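PDB 1T6T: putative protein from Aquifex aeolicus, which is of unknown function but carries a Toprim domain of the RNase M5-like kind, consistent with a role in nucleic acid processing. Local coordinates for residues B[6-9]-B[10-13]; B[14-17]-B[18-22]. All coordinates share one frame; numbering follows the deposited sequence.

In the fold
Both contacts are local and follow one another along the first helix of the chain, residues 8-18, with centres about 13 Å apart; neither nests in nor crosses the other. Coming from the N terminus, contact 1 (6-9 with 10-13) closes the turn by which the chain enters this helix, near the surface. Contact 2 (14-17 with 18-22) takes over where contact 1 ends and closes the last turn and the loop leading to strand 23-26, an inner strand of the parallel sheet. Contact 1 covers the start of the helix and contact 2 its end, while Trp-11 in contact 1 and Leu-15 and Ala-18 in contact 2 all pack against helix 96-101.

Contact 1 (B[6-9]-B[10-13]); sequences RNLS and EWIK
Arg-6, just ahead of helix 8-18, meets Glu-10 of its first turn side-on in a two-pronged salt bridge. NE of Arg-6 points to OE1 of Glu-10 (3.1 Å) and NH2 of Arg-6 to OE2 of Glu-10 (2.8 Å), the guanidinium and carboxylate planes being only 19° apart. The arginine chain bends at its third torsion (chi3 -63°), which brings the NE edge of the guanidinium round to the acid. OE1 of Glu-10 is gripped a second time by the backbone N of Arg-6 (2.6 Å), arriving nearly along the C-O axis. Asn-7 caps the helix. Its CG sits between backbone N and carbonyl carbon (chi1 50°), a turn that lets OD1 of Asn-7 accept from the backbone N of Glu-10 at 2.8 Å. The same oxygen lies 3.2 Å from CG of Glu-10, whose chain runs on, extended, toward Arg-6. Replacing Glu-10 by an alanine would probably leave the Arg-6 guanidinium without its acid mate and freer to swing, and the backbone N of Arg-6 without its acceptor on that side chain. On another side of the turn, CD1 of Leu-8 approaches the Trp-11 ring obliquely, 4.0 Å from CE3 of Trp-11, while CG of Leu-8 touches CD1 of Ile-12. The indole NE1 is held by the carbonyl of Phe-97, and its ring packs on Phe-100 and Leu-101 of helix 96-101. An asparagine N-cap accepting from the backbone N three residues on is a classic start of an alpha-helix; here a salt bridge from the residue before the cap adds to it.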
ATOM      1  N   ARG B   6     -23.181  -2.834  18.376  1.00 38.94           N
ATOM      2  CA  ARG B   6     -23.495  -1.553  18.998  1.00 39.93           C
ATOM      3  C   ARG B   6     -22.236  -0.735  19.275  1.00 38.45           C
ATOM      4  O   ARG B   6     -22.294   0.489  19.409  1.00 38.34           O
ATOM      5  CB  ARG B   6     -24.273  -1.783  20.295  1.00 42.56           C
ATOM      6  CG  ARG B   6     -25.634  -2.432  20.075  1.00 46.44           C
ATOM      7  CD  ARG B   6     -26.313  -2.778  21.390  1.00 49.68           C
ATOM      8  NE  ARG B   6     -25.546  -3.758  22.153  1.00 52.55           N
ATOM      9  CZ  ARG B   6     -25.944  -4.289  23.304  1.00 53.62           C
ATOM     10  NH1 ARG B   6     -27.108  -3.935  23.832  1.00 54.07           N
ATOM     11  NH2 ARG B   6     -25.179  -5.178  23.924  1.00 54.26           N
ATOM     12  N   ASN B   7     -21.098  -1.414  19.359  1.00 35.68           N
ATOM     13  CA  ASN B   7     -19.826  -0.750  19.611  1.00 33.95           C
ATOM     14  C   ASN B   7     -18.684  -1.502  18.935  1.00 31.47           C
ATOM     15  O   ASN B   7     -18.900  -2.546  18.314  1.00 28.57           O
ATOM     16  CB  ASN B   7     -19.571  -0.647  21.117  1.00 35.85           C
ATOM     17  CG  ASN B   7     -19.767  -1.966  21.833  1.00 38.11           C
ATOM     18  OD1 ASN B   7     -19.098  -2.954  21.534  1.00 39.56           O
ATOM     19  ND2 ASN B   7     -20.691  -1.989  22.787  1.00 40.45           N
ATOM     20  N   LEU B   8     -17.472  -0.967  19.054  1.00 28.56           N
ATOM     21  CA  LEU B   8     -16.301  -1.582  18.444  1.00 28.62           C
ATOM     22  C   LEU B   8     -16.050  -2.970  19.018  1.00 27.90           C
ATOM     23  O   LEU B   8     -15.651  -3.887  18.299  1.00 26.27           O
ATOM     24  CB  LEU B   8     -15.068  -0.701  18.660  1.00 29.99           C
ATOM     25  CG  LEU B   8     -13.782  -1.116  17.937  1.00 30.76           C
ATOM     26  CD1 LEU B   8     -13.987  -1.032  16.425  1.00 29.84           C
ATOM     27  CD2 LEU B   8     -12.640  -0.208  18.366  1.00 30.00           C
ATOM     28  N   SER B   9     -16.288  -3.122  20.316  1.00 26.56           N
ATOM     29  CA  SER B   9     -16.089  -4.404  20.979  1.00 26.45           C
ATOM     30  C   SER B   9     -16.952  -5.494  20.348  1.00 25.33           C
ATOM     31  O   SER B   9     -16.471  -6.594  20.076  1.00 24.40           O
ATOM     32  CB  SER B   9     -16.419  -4.287  22.469  1.00 29.27           C
ATOM     33  OG  SER B   9     -16.374  -5.558  23.095  1.00 33.68           O
ATOM     34  N   GLU B  10     -18.226  -5.189  20.118  1.00 22.54           N
ATOM     35  CA  GLU B  10     -19.127  -6.165  19.516  1.00 23.29           C
ATOM     36  C   GLU B  10     -18.768  -6.392  18.051  1.00 20.22           C
ATOM     37  O   GLU B  10     -18.953  -7.485  17.522  1.00 18.98           O
ATOM     38  CB  GLU B  10     -20.582  -5.701  19.630  1.00 26.24           C
ATOM     39  CG  GLU B  10     -21.049  -5.470  21.062  1.00 31.97           C
ATOM     40  CD  GLU B  10     -22.556  -5.306  21.170  1.00 34.70           C
ATOM     41  OE1 GLU B  10     -23.147  -4.600  20.326  1.00 35.80           O
ATOM     42  OE2 GLU B  10     -23.152  -5.879  22.109  1.00 38.85           O
ATOM     43  N   TRP B  11     -18.258  -5.348  17.402  1.00 18.65           N
ATOM     44  CA  TRP B  11     -17.858  -5.427  15.996  1.00 17.83           C
ATOM     45  C   TRP B  11     -16.700  -6.424  15.882  1.00 16.77           C
ATOM     46  O   TRP B  11     -16.677  -7.282  14.999  1.00 17.34           O
ATOM     47  CB  TRP B  11     -17.415  -4.041  15.514  1.00 14.80           C
ATOM     48  CG  TRP B  11     -16.993  -3.975  14.078  1.00 15.74           C
ATOM     49  CD1 TRP B  11     -17.794  -3.770  12.989  1.00 14.61           C
ATOM     50  CD2 TRP B  11     -15.658  -4.087  13.580  1.00 13.08           C
ATOM     51  NE1 TRP B  11     -17.034  -3.742  11.840  1.00 16.51           N
ATOM     52  CE2 TRP B  11     -15.720  -3.935  12.176  1.00 15.84           C
ATOM     53  CE3 TRP B  11     -14.412  -4.301  14.183  1.00 15.56           C
ATOM     54  CZ2 TRP B  11     -14.582  -3.988  11.366  1.00 14.37           C
ATOM     55  CZ3 TRP B  11     -13.278  -4.356  13.374  1.00 15.56           C
ATOM     56  CH2 TRP B  11     -13.375  -4.198  11.980  1.00 15.11           C
ATOM     57  N   ILE B  12     -15.744  -6.307  16.796  1.00 17.53           N
ATOM     58  CA  ILE B  12     -14.590  -7.198  16.815  1.00 18.29           C
ATOM     59  C   ILE B  12     -15.016  -8.639  17.090  1.00 19.22           C
ATOM     60  O   ILE B  12     -14.484  -9.576  16.497  1.00 18.13           O
ATOM     61  CB  ILE B  12     -13.566  -6.744  17.881  1.00 18.50           C
ATOM     62  CG1 ILE B  12     -12.914  -5.432  17.434  1.00 21.25           C
ATOM     63  CG2 ILE B  12     -12.514  -7.819  18.097  1.00 20.03           C
ATOM     64  CD1 ILE B  12     -11.930  -4.850  18.426  1.00 24.37           C
ATOM     65  N   LYS B  13     -15.976  -8.816  17.991  1.00 19.31           N
ATOM     66  CA  LYS B  13     -16.464 -10.149  18.318  1.00 20.73           C
ATOM     67  C   LYS B  13     -17.106 -10.789  17.089  1.00 18.75           C
ATOM     68  O   LYS B  13     -16.890 -11.967  16.802  1.00 17.89           O
ATOM     69  CB  LYS B  13     -17.489 -10.072  19.452  1.00 24.52           C
ATOM     70  CG  LYS B  13     -18.083 -11.419  19.838  1.00 30.07           C
ATOM     71  CD  LYS B  13     -19.094 -11.283  20.969  1.00 35.35           C
ATOM     72  CE  LYS B  13     -18.431 -10.821  22.259  1.00 38.33           C
ATOM     73  NZ  LYS B  13     -19.418 -10.667  23.371  1.00 41.48           N
TER

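Contact 2 (B[14-17]-B[18-22]); sequences ELKK and ASREA
The C-terminal end of helix 8-18 and the turn that carries the chain toward strand 23-26 of the parallel sheet in this Toprim protein are joined here. Two regular helical bonds come first: the backbone N of Ala-18 donates to O of Glu-14 (3.0 Å), and the backbone N of Ser-19 to O of Leu-15 (2.8 Å). Then the pattern tightens, for the N of Arg-20 reaches back only three residues to O of Lys-17 (3.2 Å), lying well above that carbonyl plane. Beyond it, O of Ala-18 accepts from the N of both Glu-21 and Ala-22, so the turn after the helix is closed by i to i+3 and i to i+4 bonds.

Ser-19 adds a side-chain bond to this ending. Its OG stands between the backbone N and the carbonyl carbon (chi1 75°), which turns the hydroxyl back along the helix to donate to O of Lys-16 at 2.6 Å. The N of Ser-19 adds a weak bond to the same carbonyl, and Asn-42 holds the O of Ser-19.

On the inner side, Leu-15 and Ala-18 lie against Ile-66 of strand 64-67 and Phe-97 of helix 96-101, while Leu-15 and Ser-19 also touch Ile-24 of strand 23-26. Away from this packing, Lys-16 and Arg-20 run side by side in the same direction, their charged ends not in contact. Arg-20 bends at its second torsion (chi2 86°), folding back so that its CD comes 3.1 Å from O of Lys-16. One face of its guanidinium is turned to the lysine chain, with CG of Lys-16 over its centre, 4.1 Å above the guanidinium plane of Arg-20.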
ATOM      1  N   GLU B  14     -17.895 -10.003  16.367  1.00 16.71           N
ATOM      2  CA  GLU B  14     -18.571 -10.487  15.172  1.00 17.61           C
ATOM      3  C   GLU B  14     -17.553 -10.795  14.073  1.00 15.43           C
ATOM      4  O   GLU B  14     -17.684 -11.775  13.345  1.00 14.19           O
ATOM      5  CB  GLU B  14     -19.567  -9.439  14.681  1.00 20.03           C
ATOM      6  CG  GLU B  14     -20.865 -10.022  14.170  1.00 30.41           C
ATOM      7  CD  GLU B  14     -21.570 -10.865  15.221  1.00 33.09           C
ATOM      8  OE1 GLU B  14     -21.919 -10.320  16.291  1.00 36.85           O
ATOM      9  OE2 GLU B  14     -21.771 -12.072  14.976  1.00 35.21           O
ATOM     10  N   LEU B  15     -16.537  -9.947  13.959  1.00 15.65           N
ATOM     11  CA  LEU B  15     -15.504 -10.147  12.955  1.00 14.27           C
ATOM     12  C   LEU B  15     -14.741 -11.435  13.239  1.00 14.33           C
ATOM     13  O   LEU B  15     -14.473 -12.211  12.325  1.00 13.98           O
ATOM     14  CB  LEU B  15     -14.537  -8.960  12.938  1.00 13.73           C
ATOM     15  CG  LEU B  15     -13.400  -9.032  11.908  1.00 12.15           C
ATOM     16  CD1 LEU B  15     -13.975  -9.197  10.497  1.00 12.18           C
ATOM     17  CD2 LEU B  15     -12.549  -7.766  12.005  1.00 13.15           C
ATOM     18  N   LYS B  16     -14.400 -11.670  14.506  1.00 15.12           N
ATOM     19  CA  LYS B  16     -13.667 -12.881  14.858  1.00 14.70           C
ATOM     20  C   LYS B  16     -14.468 -14.118  14.477  1.00 15.98           C
ATOM     21  O   LYS B  16     -13.925 -15.071  13.920  1.00 14.25           O
ATOM     22  CB  LYS B  16     -13.342 -12.924  16.359  1.00 17.43           C
ATOM     23  CG  LYS B  16     -12.443 -14.103  16.725  1.00 18.17           C
ATOM     24  CD  LYS B  16     -11.977 -14.078  18.173  1.00 23.83           C
ATOM     25  CE  LYS B  16     -13.083 -14.477  19.124  1.00 27.69           C
ATOM     26  NZ  LYS B  16     -12.564 -14.617  20.515  1.00 31.78           N
ATOM     27  N   LYS B  17     -15.765 -14.100  14.774  1.00 16.77           N
ATOM     28  CA  LYS B  17     -16.626 -15.228  14.445  1.00 16.92           C
ATOM     29  C   LYS B  17     -16.635 -15.438  12.936  1.00 14.85           C
ATOM     30  O   LYS B  17     -16.501 -16.560  12.452  1.00 13.76           O
ATOM     31  CB  LYS B  17     -18.058 -14.970  14.926  1.00 21.21           C
ATOM     32  CG  LYS B  17     -18.184 -14.756  16.421  1.00 29.18           C
ATOM     33  CD  LYS B  17     -19.640 -14.601  16.848  1.00 33.43           C
ATOM     34  CE  LYS B  17     -19.745 -14.266  18.331  1.00 35.95           C
ATOM     35  NZ  LYS B  17     -19.038 -15.267  19.178  1.00 37.52           N
ATOM     36  N   ALA B  18     -16.788 -14.344  12.197  1.00 15.06           N
ATOM     37  CA  ALA B  18     -16.832 -14.397  10.741  1.00 13.27           C
ATOM     38  C   ALA B  18     -15.519 -14.877  10.132  1.00 12.84           C
ATOM     39  O   ALA B  18     -15.518 -15.482   9.058  1.00 13.56           O
ATOM     40  CB  ALA B  18     -17.189 -13.023  10.183  1.00 13.31           C
ATOM     41  N   SER B  19     -14.411 -14.614  10.820  1.00 12.22           N
ATOM     42  CA  SER B  19     -13.094 -15.001  10.328  1.00 13.22           C
ATOM     43  C   SER B  19     -12.858 -16.505  10.291  1.00 13.51           C
ATOM     44  O   SER B  19     -11.839 -16.956   9.783  1.00 14.57           O
ATOM     45  CB  SER B  19     -11.982 -14.320  11.142  1.00 11.45           C
ATOM     46  OG  SER B  19     -11.824 -14.908  12.422  1.00 13.77           O
ATOM     47  N   ARG B  20     -13.779 -17.289  10.845  1.00 14.47           N
ATOM     48  CA  ARG B  20     -13.627 -18.739  10.790  1.00 15.39           C
ATOM     49  C   ARG B  20     -14.255 -19.253   9.498  1.00 16.27           C
ATOM     50  O   ARG B  20     -14.025 -20.397   9.099  1.00 17.93           O
ATOM     51  CB  ARG B  20     -14.313 -19.425  11.975  1.00 17.46           C
ATOM     52  CG  ARG B  20     -13.529 -19.415  13.279  1.00 17.06           C
ATOM     53  CD  ARG B  20     -13.766 -18.146  14.063  1.00 22.05           C
ATOM     54  NE  ARG B  20     -13.461 -18.323  15.483  1.00 24.17           N
ATOM     55  CZ  ARG B  20     -12.252 -18.203  16.019  1.00 25.18           C
ATOM     56  NH1 ARG B  20     -11.206 -17.899  15.263  1.00 25.01           N
ATOM     57  NH2 ARG B  20     -12.091 -18.382  17.324  1.00 25.87           N
ATOM     58  N   GLU B  21     -15.046 -18.401   8.848  1.00 15.57           N
ATOM     59  CA  GLU B  21     -15.731 -18.767   7.609  1.00 18.29           C
ATOM     60  C   GLU B  21     -15.242 -17.981   6.392  1.00 16.61           C
ATOM     61  O   GLU B  21     -15.532 -18.344   5.252  1.00 19.40           O
ATOM     62  CB  GLU B  21     -17.237 -18.534   7.760  1.00 21.44           C
ATOM     63  CG  GLU B  21     -17.856 -19.154   9.001  1.00 30.87           C
ATOM     64  CD  GLU B  21     -17.784 -20.666   9.004  1.00 36.62           C
ATOM     65  OE1 GLU B  21     -18.269 -21.289   8.032  1.00 39.55           O
ATOM     66  OE2 GLU B  21     -17.247 -21.233   9.981  1.00 40.83           O
ATOM     67  N   ALA B  22     -14.516 -16.897   6.633  1.00 14.88           N
ATOM     68  CA  ALA B  22     -14.013 -16.066   5.545  1.00 14.35           C
ATOM     69  C   ALA B  22     -12.665 -15.452   5.902  1.00 13.40           C
ATOM     70  O   ALA B  22     -12.375 -15.219   7.073  1.00 14.60           O
ATOM     71  CB  ALA B  22     -15.016 -14.964   5.229  1.00 14.74           C
TER